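Local atomic coordinates of titin (PDB entry 5JDD), a protein that probably serves as a giant elastic scaffold of the muscle sarcomere, built largely of immunoglobulin domains joined in tandem, and also carries a protein kinase activity. Residues I100-T105 / A171-T176; K106-E111 / M150-E155; W123-V128 / A158-V163. All blocks are in the same frame, centred on the assembly; numbering follows the deposited sequence.

Contact 1. Residues I100-T105 / A171-T176; sequences IEVPET and ATLTVT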
ATOM      1  N   ILE A 100       4.083  -8.825   8.490  1.00 12.83           N
ATOM      2  CA  ILE A 100       4.900  -8.121   9.474  1.00 13.37           C
ATOM      3  C   ILE A 100       4.320  -8.140  10.883  1.00 13.16           C
ATOM      4  O   ILE A 100       3.103  -8.217  11.056  1.00 12.82           O
ATOM      5  CB  ILE A 100       5.111  -6.661   9.068  1.00 16.09           C
ATOM      6  CG1 ILE A 100       3.774  -6.022   8.688  1.00 15.10           C
ATOM      7  CG2 ILE A 100       6.117  -6.570   7.923  1.00 21.27           C
ATOM      8  CD1 ILE A 100       3.844  -4.515   8.459  1.00 16.89           C
ATOM      9  N   GLU A 101       5.208  -8.080  11.879  1.00 12.25           N
ATOM     10  CA  GLU A 101       4.848  -7.859  13.271  1.00 14.17           C
ATOM     11  C   GLU A 101       5.417  -6.512  13.674  1.00 14.87           C
ATOM     12  O   GLU A 101       6.602  -6.245  13.439  1.00 17.96           O
ATOM     13  CB  GLU A 101       5.462  -8.918  14.178  1.00 19.33           C
ATOM     14  CG  GLU A 101       4.955 -10.320  13.981  1.00 27.68           C
ATOM     15  CD  GLU A 101       5.481 -11.227  15.073  1.00 43.28           C
ATOM     16  OE1 GLU A 101       6.349 -10.761  15.844  1.00 48.27           O
ATOM     17  OE2 GLU A 101       5.027 -12.383  15.169  1.00 50.42           O
ATOM     18  N   VAL A 102       4.584  -5.671  14.286  1.00 11.23           N
ATOM     19  CA  VAL A 102       4.973  -4.313  14.651  1.00 12.82           C
ATOM     20  C   VAL A 102       4.502  -4.035  16.068  1.00 11.33           C
ATOM     21  O   VAL A 102       3.338  -4.285  16.395  1.00 12.23           O
ATOM     22  CB  VAL A 102       4.315  -3.280  13.719  1.00 11.84           C
ATOM     23  CG1 VAL A 102       4.724  -1.879  14.118  1.00 12.97           C
ATOM     24  CG2 VAL A 102       4.726  -3.520  12.280  1.00 18.12           C
ATOM     25  N   PRO A 103       5.390  -3.511  16.931  1.00 10.25           N
ATOM     26  CA  PRO A 103       4.924  -3.184  18.284  1.00 10.46           C
ATOM     27  C   PRO A 103       3.863  -2.095  18.260  1.00  9.78           C
ATOM     28  O   PRO A 103       3.966  -1.155  17.446  1.00  9.61           O
ATOM     29  CB  PRO A 103       6.186  -2.655  18.977  1.00 10.06           C
ATOM     30  CG  PRO A 103       7.313  -3.289  18.219  1.00 10.51           C
ATOM     31  CD  PRO A 103       6.848  -3.364  16.786  1.00 10.86           C
ATOM     32  N   GLU A 104       2.883  -2.206  19.151  1.00 10.32           N
ATOM     33  CA  GLU A 104       1.867  -1.168  19.266  1.00 11.12           C
ATOM     34  C   GLU A 104       2.517   0.196  19.462  1.00  8.58           C
ATOM     35  O   GLU A 104       3.582   0.313  20.085  1.00 10.82           O
ATOM     36  CB  GLU A 104       0.865  -1.479  20.381  1.00 13.44           C
ATOM     37  CG  GLU A 104       1.508  -1.674  21.725  1.00 12.98           C
ATOM     38  CD  GLU A 104       0.517  -2.032  22.832  1.00 18.35           C
ATOM     39  OE1 GLU A 104       0.971  -2.545  23.870  1.00 13.48           O
ATOM     40  OE2 GLU A 104      -0.705  -1.783  22.690  1.00 21.56           O
ATOM     41  N   THR A 105       1.847   1.210  18.903  1.00 10.34           N
ATOM     42  CA  THR A 105       2.284   2.617  18.822  1.00 10.40           C
ATOM     43  C   THR A 105       3.282   2.921  17.698  1.00 11.05           C
ATOM     44  O   THR A 105       3.480   4.087  17.337  1.00 13.86           O
ATOM     45  CB  THR A 105       2.804   3.233  20.162  1.00 13.65           C
ATOM     46  OG1 THR A 105       4.158   2.819  20.403  1.00 11.50           O
ATOM     47  CG2 THR A 105       1.897   2.864  21.346  1.00 11.24           C
ATOM     48  N   ALA A 171      -1.204  -9.440   2.655  1.00  9.25           N
ATOM     49  CA  ALA A 171      -0.285  -9.786   3.731  1.00  8.71           C
ATOM     50  C   ALA A 171      -0.925  -9.398   5.045  1.00  9.48           C
ATOM     51  O   ALA A 171      -1.855  -8.589   5.073  1.00 11.18           O
ATOM     52  CB  ALA A 171       1.071  -9.081   3.554  1.00  9.80           C
ATOM     53  N   THR A 172      -0.424  -9.954   6.140  1.00  9.79           N
ATOM     54  CA  THR A 172      -0.999  -9.674   7.449  0.50 10.20           C
ATOM     55  C   THR A 172      -0.116  -8.788   8.306  1.00  8.63           C
ATOM     56  O   THR A 172       1.115  -8.841   8.225  1.00 11.74           O
ATOM     57  CB  THR A 172      -1.266 -10.954   8.244  0.50 11.42           C
ATOM     58  OG1 THR A 172      -0.026 -11.628   8.501  0.50 11.29           O
ATOM     59  CG2 THR A 172      -2.203 -11.859   7.475  0.50  4.12           C
ATOM     60  N   LEU A 173      -0.766  -7.971   9.120  1.00  7.77           N
ATOM     61  CA  LEU A 173      -0.122  -7.192  10.167  1.00  9.82           C
ATOM     62  C   LEU A 173      -0.538  -7.790  11.499  1.00  9.79           C
ATOM     63  O   LEU A 173      -1.733  -8.006  11.754  1.00 10.05           O
ATOM     64  CB  LEU A 173      -0.577  -5.734  10.114  1.00 10.28           C
ATOM     65  CG  LEU A 173      -0.171  -4.875  11.319  1.00 10.87           C
ATOM     66  CD1 LEU A 173       1.333  -4.773  11.440  1.00 13.86           C
ATOM     67  CD2 LEU A 173      -0.768  -3.487  11.186  1.00 12.70           C
ATOM     68  N   THR A 174       0.449  -8.079  12.338  1.00  9.26           N
ATOM     69  CA  THR A 174       0.212  -8.456  13.717  1.00 10.17           C
ATOM     70  C   THR A 174       0.824  -7.390  14.620  1.00 11.04           C
ATOM     71  O   THR A 174       2.032  -7.205  14.621  1.00 12.15           O
ATOM     72  CB  THR A 174       0.855  -9.813  14.028  1.00 11.56           C
ATOM     73  OG1 THR A 174       0.369 -10.798  13.099  1.00 16.57           O
ATOM     74  CG2 THR A 174       0.539 -10.240  15.449  1.00 14.24           C
ATOM     75  N   VAL A 175      -0.014  -6.670  15.354  1.00  9.58           N
ATOM     76  CA  VAL A 175       0.456  -5.633  16.268  1.00 10.58           C
ATOM     77  C   VAL A 175       0.732  -6.255  17.638  1.00 10.96           C
ATOM     78  O   VAL A 175      -0.162  -6.831  18.259  1.00 16.40           O
ATOM     79  CB  VAL A 175      -0.562  -4.497  16.374  1.00 10.42           C
ATOM     80  CG1 VAL A 175      -0.051  -3.407  17.317  1.00 11.77           C
ATOM     81  CG2 VAL A 175      -0.814  -3.914  14.996  1.00 13.28           C
ATOM     82  N   THR A 176       1.976  -6.151  18.085  1.00  8.83           N
ATOM     83  CA  THR A 176       2.433  -6.872  19.268  1.00 10.79           C
ATOM     84  C   THR A 176       2.452  -5.994  20.516  1.00  9.71           C
ATOM     85  O   THR A 176       2.632  -4.774  20.433  1.00 10.14           O
ATOM     86  CB  THR A 176       3.822  -7.490  19.022  1.00  9.82           C
ATOM     87  OG1 THR A 176       4.721  -6.468  18.592  1.00 12.83           O
ATOM     88  CG2 THR A 176       3.742  -8.576  17.952  1.00 13.24           C
TER
HETATM   89  O   HOH W   1       1.683 -10.749  10.590  1.00 14.52           O

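Contact 2. Residues K106-E111 / M150-E155; sequences KTASFE and MNTSTE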
ATOM      1  N   LYS A 106       3.903   1.891  17.134  1.00  9.25           N
ATOM      2  CA  LYS A 106       4.867   2.129  16.063  1.00  9.78           C
ATOM      3  C   LYS A 106       4.208   2.068  14.685  1.00 11.21           C
ATOM      4  O   LYS A 106       3.048   1.691  14.555  1.00 10.62           O
ATOM      5  CB  LYS A 106       6.055   1.163  16.170  1.00 10.23           C
ATOM      6  CG  LYS A 106       6.844   1.348  17.472  1.00  8.20           C
ATOM      7  CD  LYS A 106       8.101   0.487  17.497  1.00 12.57           C
ATOM      8  CE  LYS A 106       9.149   1.004  16.518  1.00 13.94           C
ATOM      9  NZ  LYS A 106      10.413   0.192  16.610  1.00 18.24           N
ATOM     10  N   THR A 107       4.958   2.452  13.661  1.00 11.68           N
ATOM     11  CA  THR A 107       4.434   2.542  12.309  1.00 10.43           C
ATOM     12  C   THR A 107       4.644   1.229  11.564  1.00 11.54           C
ATOM     13  O   THR A 107       5.713   0.617  11.662  1.00 14.06           O
ATOM     14  CB  THR A 107       5.153   3.666  11.550  1.00 11.38           C
ATOM     15  OG1 THR A 107       4.925   4.912  12.228  1.00 15.42           O
ATOM     16  CG2 THR A 107       4.660   3.765  10.118  1.00 14.67           C
ATOM     17  N   ALA A 108       3.618   0.795  10.832  1.00 10.61           N
ATOM     18  CA  ALA A 108       3.709  -0.397   9.996  1.00 10.92           C
ATOM     19  C   ALA A 108       3.666   0.028   8.543  1.00 11.92           C
ATOM     20  O   ALA A 108       3.016   1.006   8.189  1.00 13.61           O
ATOM     21  CB  ALA A 108       2.557  -1.347  10.279  1.00 13.25           C
ATOM     22  N   SER A 109       4.347  -0.711   7.684  1.00  9.62           N
ATOM     23  CA  SER A 109       4.255  -0.413   6.270  0.50 10.12           C
ATOM     24  C   SER A 109       4.203  -1.661   5.403  1.00  9.33           C
ATOM     25  O   SER A 109       4.807  -2.696   5.696  1.00 13.35           O
ATOM     26  CB  SER A 109       5.376   0.524   5.828  0.50 14.66           C
ATOM     27  OG  SER A 109       6.639  -0.078   5.977  0.50 21.12           O
ATOM     28  N   PHE A 110       3.410  -1.551   4.344  1.00  8.03           N
ATOM     29  CA  PHE A 110       3.316  -2.590   3.327  1.00  8.80           C
ATOM     30  C   PHE A 110       3.697  -1.993   1.995  1.00  9.47           C
ATOM     31  O   PHE A 110       3.382  -0.835   1.719  1.00 11.57           O
ATOM     32  CB  PHE A 110       1.881  -3.123   3.212  1.00 10.08           C
ATOM     33  CG  PHE A 110       1.448  -3.934   4.388  1.00  9.03           C
ATOM     34  CD1 PHE A 110       1.852  -5.258   4.518  1.00  9.09           C
ATOM     35  CD2 PHE A 110       0.646  -3.379   5.369  1.00 11.86           C
ATOM     36  CE1 PHE A 110       1.468  -6.017   5.617  1.00 11.93           C
ATOM     37  CE2 PHE A 110       0.252  -4.126   6.476  1.00 12.67           C
ATOM     38  CZ  PHE A 110       0.662  -5.448   6.603  1.00 13.39           C
ATOM     39  N   GLU A 111       4.360  -2.778   1.154  1.00  9.60           N
ATOM     40  CA  GLU A 111       4.674  -2.326  -0.191  1.00 10.08           C
ATOM     41  C   GLU A 111       4.542  -3.461  -1.174  1.00  9.56           C
ATOM     42  O   GLU A 111       4.920  -4.596  -0.887  1.00 12.97           O
ATOM     43  CB  GLU A 111       6.111  -1.818  -0.295  1.00 14.56           C
ATOM     44  CG  GLU A 111       6.528  -0.749   0.671  1.00 30.02           C
ATOM     45  CD  GLU A 111       8.034  -0.627   0.715  1.00 43.48           C
ATOM     46  OE1 GLU A 111       8.661  -0.708  -0.365  1.00 41.03           O
ATOM     47  OE2 GLU A 111       8.586  -0.480   1.826  1.00 57.08           O
ATOM     48  N   MET A 150      -0.035   4.390  10.687  1.00  9.38           N
ATOM     49  CA  MET A 150       0.542   5.105  11.821  1.00 10.94           C
ATOM     50  C   MET A 150      -0.046   4.663  13.151  1.00 12.02           C
ATOM     51  O   MET A 150      -1.189   4.218  13.217  1.00 12.26           O
ATOM     52  CB  MET A 150       0.291   6.612  11.676  1.00 15.48           C
ATOM     53  CG  MET A 150       0.706   7.225  10.354  1.00 20.91           C
ATOM     54  SD  MET A 150       2.464   7.046  10.041  1.00 28.91           S
ATOM     55  CE  MET A 150       3.146   7.893  11.465  1.00 32.20           C
ATOM     56  N   ASN A 151       0.754   4.795  14.203  1.00 10.01           N
ATOM     57  CA  ASN A 151       0.286   4.613  15.578  0.53 12.12           C
ATOM     58  C   ASN A 151      -0.523   3.333  15.750  1.00 11.58           C
ATOM     59  O   ASN A 151      -1.690   3.363  16.151  1.00 14.71           O
ATOM     60  CB  ASN A 151      -0.535   5.828  16.028  0.53 15.10           C
ATOM     61  CG  ASN A 151      -0.854   5.798  17.513  0.53 16.75           C
ATOM     62  OD1 ASN A 151      -0.148   5.164  18.303  0.53 13.86           O
ATOM     63  ND2 ASN A 151      -1.930   6.476  17.898  0.53 20.71           N
ATOM     64  N   THR A 152       0.101   2.202  15.442  1.00 10.15           N
ATOM     65  CA  THR A 152      -0.627   0.937  15.426  1.00 11.75           C
ATOM     66  C   THR A 152      -1.201   0.553  16.782  1.00 10.86           C
ATOM     67  O   THR A 152      -0.639   0.856  17.845  1.00 13.19           O
ATOM     68  CB  THR A 152       0.221  -0.234  14.908  1.00 11.36           C
ATOM     69  OG1 THR A 152       1.414  -0.349  15.695  1.00 11.84           O
ATOM     70  CG2 THR A 152       0.573  -0.031  13.428  1.00 13.14           C
ATOM     71  N   SER A 153      -2.340  -0.125  16.724  1.00 13.65           N
ATOM     72  CA  SER A 153      -2.949  -0.715  17.908  1.00 13.39           C
ATOM     73  C   SER A 153      -3.468  -2.094  17.537  1.00 14.77           C
ATOM     74  O   SER A 153      -3.436  -2.477  16.360  1.00 12.60           O
ATOM     75  CB  SER A 153      -4.084   0.176  18.411  1.00 17.17           C
ATOM     76  OG  SER A 153      -5.157   0.179  17.485  1.00 18.32           O
ATOM     77  N   THR A 154      -3.948  -2.836  18.533  1.00 15.48           N
ATOM     78  CA  THR A 154      -4.497  -4.176  18.321  1.00 16.39           C
ATOM     79  C   THR A 154      -5.498  -4.225  17.175  1.00 14.10           C
ATOM     80  O   THR A 154      -5.505  -5.167  16.378  1.00 15.51           O
ATOM     81  CB  THR A 154      -5.192  -4.706  19.601  1.00 26.11           C
ATOM     82  OG1 THR A 154      -4.214  -4.901  20.622  1.00 32.03           O
ATOM     83  CG2 THR A 154      -5.886  -6.027  19.332  1.00 26.27           C
ATOM     84  N   GLU A 155      -6.328  -3.194  17.081  1.00 13.06           N
ATOM     85  CA  GLU A 155      -7.365  -3.125  16.063  1.00 12.54           C
ATOM     86  C   GLU A 155      -6.817  -3.116  14.643  1.00 14.94           C
ATOM     87  O   GLU A 155      -7.547  -3.418  13.706  1.00 15.87           O
ATOM     88  CB  GLU A 155      -8.228  -1.878  16.275  1.00 15.01           C
ATOM     89  CG  GLU A 155      -9.133  -1.906  17.507  1.00 19.18           C
ATOM     90  CD  GLU A 155      -8.432  -1.503  18.795  1.00 23.34           C
ATOM     91  OE1 GLU A 155      -7.240  -1.117  18.761  1.00 19.93           O
ATOM     92  OE2 GLU A 155      -9.082  -1.567  19.858  1.00 30.44           O
TER
HETATM   93  O   HOH W   2       3.414   5.610  14.495  1.00 23.88           O

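Contact 3. Residues W123-V128 / A158-V163; sequences WLKNGV and AEYTFV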
ATOM      1  N   TRP A 123      -6.400  -0.224  -1.743  1.00  9.51           N
ATOM      2  CA  TRP A 123      -6.013  -0.976  -0.557  1.00  8.88           C
ATOM      3  C   TRP A 123      -7.233  -1.388   0.244  1.00  9.28           C
ATOM      4  O   TRP A 123      -8.126  -0.576   0.488  1.00 10.81           O
ATOM      5  CB  TRP A 123      -5.121  -0.106   0.329  1.00  9.02           C
ATOM      6  CG  TRP A 123      -3.767   0.177  -0.256  1.00  7.99           C
ATOM      7  CD1 TRP A 123      -3.402   1.256  -1.014  1.00 10.23           C
ATOM      8  CD2 TRP A 123      -2.604  -0.643  -0.129  1.00  8.34           C
ATOM      9  NE1 TRP A 123      -2.072   1.156  -1.362  1.00 10.15           N
ATOM     10  CE2 TRP A 123      -1.554   0.005  -0.825  1.00  8.17           C
ATOM     11  CE3 TRP A 123      -2.343  -1.852   0.516  1.00  9.77           C
ATOM     12  CZ2 TRP A 123      -0.260  -0.528  -0.898  1.00  8.73           C
ATOM     13  CZ3 TRP A 123      -1.058  -2.379   0.453  1.00 11.42           C
ATOM     14  CH2 TRP A 123      -0.034  -1.718  -0.255  1.00 10.94           C
ATOM     15  N   LEU A 124      -7.254  -2.644   0.680  1.00  8.86           N
ATOM     16  CA  LEU A 124      -8.343  -3.150   1.509  1.00  8.25           C
ATOM     17  C   LEU A 124      -7.808  -3.604   2.855  1.00 10.45           C
ATOM     18  O   LEU A 124      -6.664  -4.056   2.957  1.00 10.47           O
ATOM     19  CB  LEU A 124      -9.031  -4.351   0.847  1.00  9.58           C
ATOM     20  CG  LEU A 124      -9.255  -4.340  -0.660  1.00  9.61           C
ATOM     21  CD1 LEU A 124      -9.926  -5.650  -1.092  1.00  9.66           C
ATOM     22  CD2 LEU A 124     -10.108  -3.145  -1.066  1.00 11.08           C
ATOM     23  N   LYS A 125      -8.644  -3.481   3.880  1.00  9.70           N
ATOM     24  CA  LYS A 125      -8.391  -4.085   5.183  1.00  9.88           C
ATOM     25  C   LYS A 125      -9.521  -5.084   5.402  1.00 11.92           C
ATOM     26  O   LYS A 125     -10.689  -4.694   5.461  1.00 10.49           O
ATOM     27  CB  LYS A 125      -8.417  -3.033   6.297  1.00 11.63           C
ATOM     28  CG  LYS A 125      -8.300  -3.627   7.710  1.00  9.92           C
ATOM     29  CD  LYS A 125      -8.464  -2.555   8.771  1.00 12.94           C
ATOM     30  CE  LYS A 125      -8.317  -3.165  10.165  1.00 15.00           C
ATOM     31  NZ  LYS A 125      -8.573  -2.177  11.255  1.00 17.70           N
ATOM     32  N   ASN A 126      -9.186  -6.362   5.520  1.00 11.53           N
ATOM     33  CA  ASN A 126     -10.201  -7.411   5.641  1.00 10.39           C
ATOM     34  C   ASN A 126     -11.321  -7.271   4.607  1.00 13.22           C
ATOM     35  O   ASN A 126     -12.501  -7.439   4.923  1.00 12.93           O
ATOM     36  CB  ASN A 126     -10.771  -7.461   7.070  1.00 10.09           C
ATOM     37  CG  ASN A 126      -9.716  -7.805   8.115  1.00 11.60           C
ATOM     38  OD1 ASN A 126      -8.735  -8.493   7.827  1.00 12.54           O
ATOM     39  ND2 ASN A 126      -9.931  -7.344   9.341  1.00 15.57           N
ATOM     40  N   GLY A 127     -10.940  -6.929   3.378  1.00 11.35           N
ATOM     41  CA  GLY A 127     -11.877  -6.932   2.269  1.00 12.23           C
ATOM     42  C   GLY A 127     -12.675  -5.657   2.108  1.00 12.66           C
ATOM     43  O   GLY A 127     -13.526  -5.565   1.224  1.00 12.35           O
ATOM     44  N   VAL A 128     -12.391  -4.668   2.947  1.00 11.06           N
ATOM     45  CA  VAL A 128     -13.094  -3.392   2.948  1.00 12.17           C
ATOM     46  C   VAL A 128     -12.119  -2.285   2.537  1.00 10.72           C
ATOM     47  O   VAL A 128     -10.972  -2.268   2.990  1.00 10.32           O
ATOM     48  CB  VAL A 128     -13.650  -3.088   4.352  1.00 12.72           C
ATOM     49  CG1 VAL A 128     -14.154  -1.655   4.430  1.00 17.98           C
ATOM     50  CG2 VAL A 128     -14.738  -4.091   4.739  1.00 15.65           C
ATOM     51  N   ALA A 158      -4.756  -7.277  11.003  1.00  9.88           N
ATOM     52  CA  ALA A 158      -5.705  -7.606   9.950  1.00 10.53           C
ATOM     53  C   ALA A 158      -4.967  -8.077   8.719  1.00 10.30           C
ATOM     54  O   ALA A 158      -3.729  -8.071   8.673  1.00  9.00           O
ATOM     55  CB  ALA A 158      -6.539  -6.373   9.596  1.00 10.84           C
ATOM     56  N   GLU A 159      -5.738  -8.473   7.711  1.00  9.64           N
ATOM     57  CA  GLU A 159      -5.182  -8.799   6.415  1.00 10.36           C
ATOM     58  C   GLU A 159      -5.365  -7.606   5.500  1.00  9.49           C
ATOM     59  O   GLU A 159      -6.479  -7.109   5.340  1.00 12.48           O
ATOM     60  CB  GLU A 159      -5.867 -10.017   5.808  1.00 11.35           C
ATOM     61  CG  GLU A 159      -5.330 -10.352   4.425  1.00 14.37           C
ATOM     62  CD  GLU A 159      -5.826 -11.686   3.923  1.00 24.02           C
ATOM     63  OE1 GLU A 159      -7.058 -11.846   3.794  1.00 24.38           O
ATOM     64  OE2 GLU A 159      -4.982 -12.572   3.663  1.00 28.39           O
ATOM     65  N   TYR A 160      -4.269  -7.150   4.900  1.00  9.24           N
ATOM     66  CA  TYR A 160      -4.286  -6.000   4.003  1.00  8.95           C
ATOM     67  C   TYR A 160      -4.044  -6.456   2.580  1.00 12.86           C
ATOM     68  O   TYR A 160      -3.210  -7.322   2.329  1.00 13.02           O
ATOM     69  CB  TYR A 160      -3.248  -4.964   4.453  1.00  8.66           C
ATOM     70  CG  TYR A 160      -3.620  -4.335   5.773  1.00  8.67           C
ATOM     71  CD1 TYR A 160      -4.371  -3.167   5.817  1.00 10.73           C
ATOM     72  CD2 TYR A 160      -3.242  -4.916   6.974  1.00  9.25           C
ATOM     73  CE1 TYR A 160      -4.734  -2.594   7.023  1.00 10.33           C
ATOM     74  CE2 TYR A 160      -3.595  -4.348   8.192  1.00  8.87           C
ATOM     75  CZ  TYR A 160      -4.347  -3.191   8.201  1.00  9.09           C
ATOM     76  OH  TYR A 160      -4.706  -2.616   9.388  1.00 10.68           O
ATOM     77  N   THR A 161      -4.774  -5.863   1.646  1.00 10.46           N
ATOM     78  CA  THR A 161      -4.739  -6.310   0.264  1.00 11.55           C
ATOM     79  C   THR A 161      -4.529  -5.122  -0.661  1.00 10.51           C
ATOM     80  O   THR A 161      -5.126  -4.073  -0.455  1.00 10.45           O
ATOM     81  CB  THR A 161      -6.089  -6.962  -0.110  1.00 11.25           C
ATOM     82  OG1 THR A 161      -6.333  -8.096   0.735  1.00 13.57           O
ATOM     83  CG2 THR A 161      -6.107  -7.403  -1.569  1.00 12.76           C
ATOM     84  N   PHE A 162      -3.671  -5.288  -1.670  1.00  9.37           N
ATOM     85  CA  PHE A 162      -3.608  -4.347  -2.781  1.00 10.83           C
ATOM     86  C   PHE A 162      -4.250  -4.981  -4.010  1.00  9.68           C
ATOM     87  O   PHE A 162      -3.922  -6.112  -4.373  1.00 10.24           O
ATOM     88  CB  PHE A 162      -2.166  -3.949  -3.116  1.00  9.80           C
ATOM     89  CG  PHE A 162      -2.090  -2.861  -4.145  1.00  7.57           C
ATOM     90  CD1 PHE A 162      -1.958  -3.163  -5.491  1.00 10.35           C
ATOM     91  CD2 PHE A 162      -2.232  -1.538  -3.775  1.00  9.18           C
ATOM     92  CE1 PHE A 162      -1.923  -2.158  -6.451  1.00 11.83           C
ATOM     93  CE2 PHE A 162      -2.199  -0.526  -4.722  1.00  9.77           C
ATOM     94  CZ  PHE A 162      -2.043  -0.830  -6.075  1.00  9.99           C
ATOM     95  N   VAL A 163      -5.184  -4.262  -4.634  1.00  9.37           N
ATOM     96  CA  VAL A 163      -5.838  -4.731  -5.857  1.00  8.44           C
ATOM     97  C   VAL A 163      -5.210  -4.079  -7.081  1.00  9.12           C
ATOM     98  O   VAL A 163      -5.140  -2.852  -7.181  1.00 12.35           O
ATOM     99  CB  VAL A 163      -7.343  -4.431  -5.845  1.00 10.06           C
ATOM    100  CG1 VAL A 163      -8.003  -4.982  -7.107  1.00 11.92           C
ATOM    101  CG2 VAL A 163      -7.994  -5.032  -4.599  1.00 14.22           C
TER
HETATM  102  O   HOH W   3      -6.258  -0.558  10.532  1.00 19.31           O
HETATM  103  O   HOH W   4      -7.956  -7.491   2.844  1.00 15.48           O

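Contact 1. Residues I100-T105 / A171-T176
V102 and I100 share one methyl group of L173: L173 CD1 lies 3.7 Å from V102 CG2 and 3.9 Å from I100 CG1. F110 of strand 108-114 packs on I100 and L173 on this inward face. The opposite face carries E101, T174, P103 and T176. There E101 and T174 lie side by side and point the same way, while CG2 of T176 reaches across toward E101. The backbones run parallel, their short axes 27° apart, as strands A' and G do in an I-set immunoglobulin domain, where the edge strand A' joins the sheet beside G. Alternate carbonyls of each strand accept from amides of the other, as I100 O does from T174 N (3.0 Å). T176 N approaches V102 O (2.9 Å) from well above the carbonyl plane, 39° out of it. A water donates to I100 O and also bonds the hydroxyls of T172 and T174. Beyond the strand, E104 N binds T176 O (2.9 Å), and the side chain of E104 packs on V175 and T176. E104 CB touches V175 CG1 at 3.7 Å. With chi1 at 57°, E104 CG sits between the backbone N and the carbonyl carbon, which brings it to 3.5 Å from T176 O. From there the chain runs on extended to the carboxylate of this buried residue, whose OE1 accepts a hydrogen bond from I178 N, just beyond strand G, and a weak one from K253 N in the following domain.

Contact 2. Residues K106-E111 / M150-E155
T152 grips the backbone of K106 in a contact between two loops, reaching the first residue of strand B (108-114), at one end of an I-set immunoglobulin domain. Here the E-F loop, between strands 144-149 and 158-164, meets the chain entering strand B. Two bonds from the one threonine converge on K106 O: T152 OG1 donates at 2.9 Å and T152 N at 3.1 Å. They come from opposite faces of the carbonyl plane, each tilted from it, and together they fix the carbonyl from both sides. The hydroxyl reaches its place because chi1 of 56° sets OG1 between the backbone N and the carbonyl carbon. The same rotation leaves T152 CG2 beside the backbone N, and this methyl meets CB of A108 at 3.9 Å. T152 is buried, and V102 and V175 of strands 100-103 and 167-176 also pack against it. A108 likewise touches V102 and L173, which ties the contact to the interior of the sandwich.

Farther out, M150 and T107 lie side by side, pointing the same way. The methionine starts off away from residues 106-111, but bends at chi2 and chi3 carry its thioether back: M150 SD lies 3.9 Å from T107 CG2, and M150 CE lies 3.6 Å from T107 OG1. K106 starts off away from residues 150-155, and its NZ bonds the carbonyl of E204 in the next domain. Within the loop, S153 OG donates to OE1 of E155, nearly along the carboxylate's C-O axis. A water accepts from N151 N at 2.8 Å and bonds T107 OG1, also at 2.8 Å.

Contact 3. Residues W123-V128 / A158-V163
F162 sets its ring edge against one face of the W123 indole: F162 CD2 is 3.4 Å from W123 CE2, and the planes meet at 69° in an edge-to-face pair. CB of F162 adds a CH-pi contact, 4.1 Å from the centroid of the indole's six-membered ring. The two come from the antiparallel strands C (123-125) and F (158-164) of the immunoglobulin fold. W123 is the core tryptophan of strand C, and F162, which touches C112 of strand B, occupies the place where classical immunoglobulin domains have the F-strand half of their disulfide. Next along this face, Y160 and K125 lie side by side: with CG anti to the backbone N (chi1 174°), K125 CG lies 3.8 Å from Y160 CE1, and the extended chain carries CD and CE on toward the phenol OH. That OH bonds the carbonyl of D156, the bond of a tyrosine corner, while K125 NZ bonds that of E155; a water links OH and NZ. On the other face, L124 and T161 form a hydrogen-bonded pair, with L124 N to T161 O at 2.8 Å. A type I' turn, K125 to V128, leads out of strand C. Here N126 doubles the pairing: its N donates to E159 O, and N126 OD1 accepts from E159 N at 3.0 Å.

All three contacts belong to the middle immunoglobulin domain of the tandem. Contacts 1 and 2 have centres about 6 Å apart and touch, T105 N probably bonding T152 O. The centre of contact 3 lies about 15 Å from that of contact 1 and about 14 Å from that of contact 2. Contacts 1 and 3 share one mixed sheet, in which strands 167-176 and 158-164 are neighbours; strand 108-114 of contact 2 belongs to the facing sheet. Along the chain, contacts 2 and 3 both nest inside the loop closed by contact 1, and their own segments alternate. Strands distant in sequence are thus bound into one sandwich, with contacts 1 and 2 at the end facing the next domain.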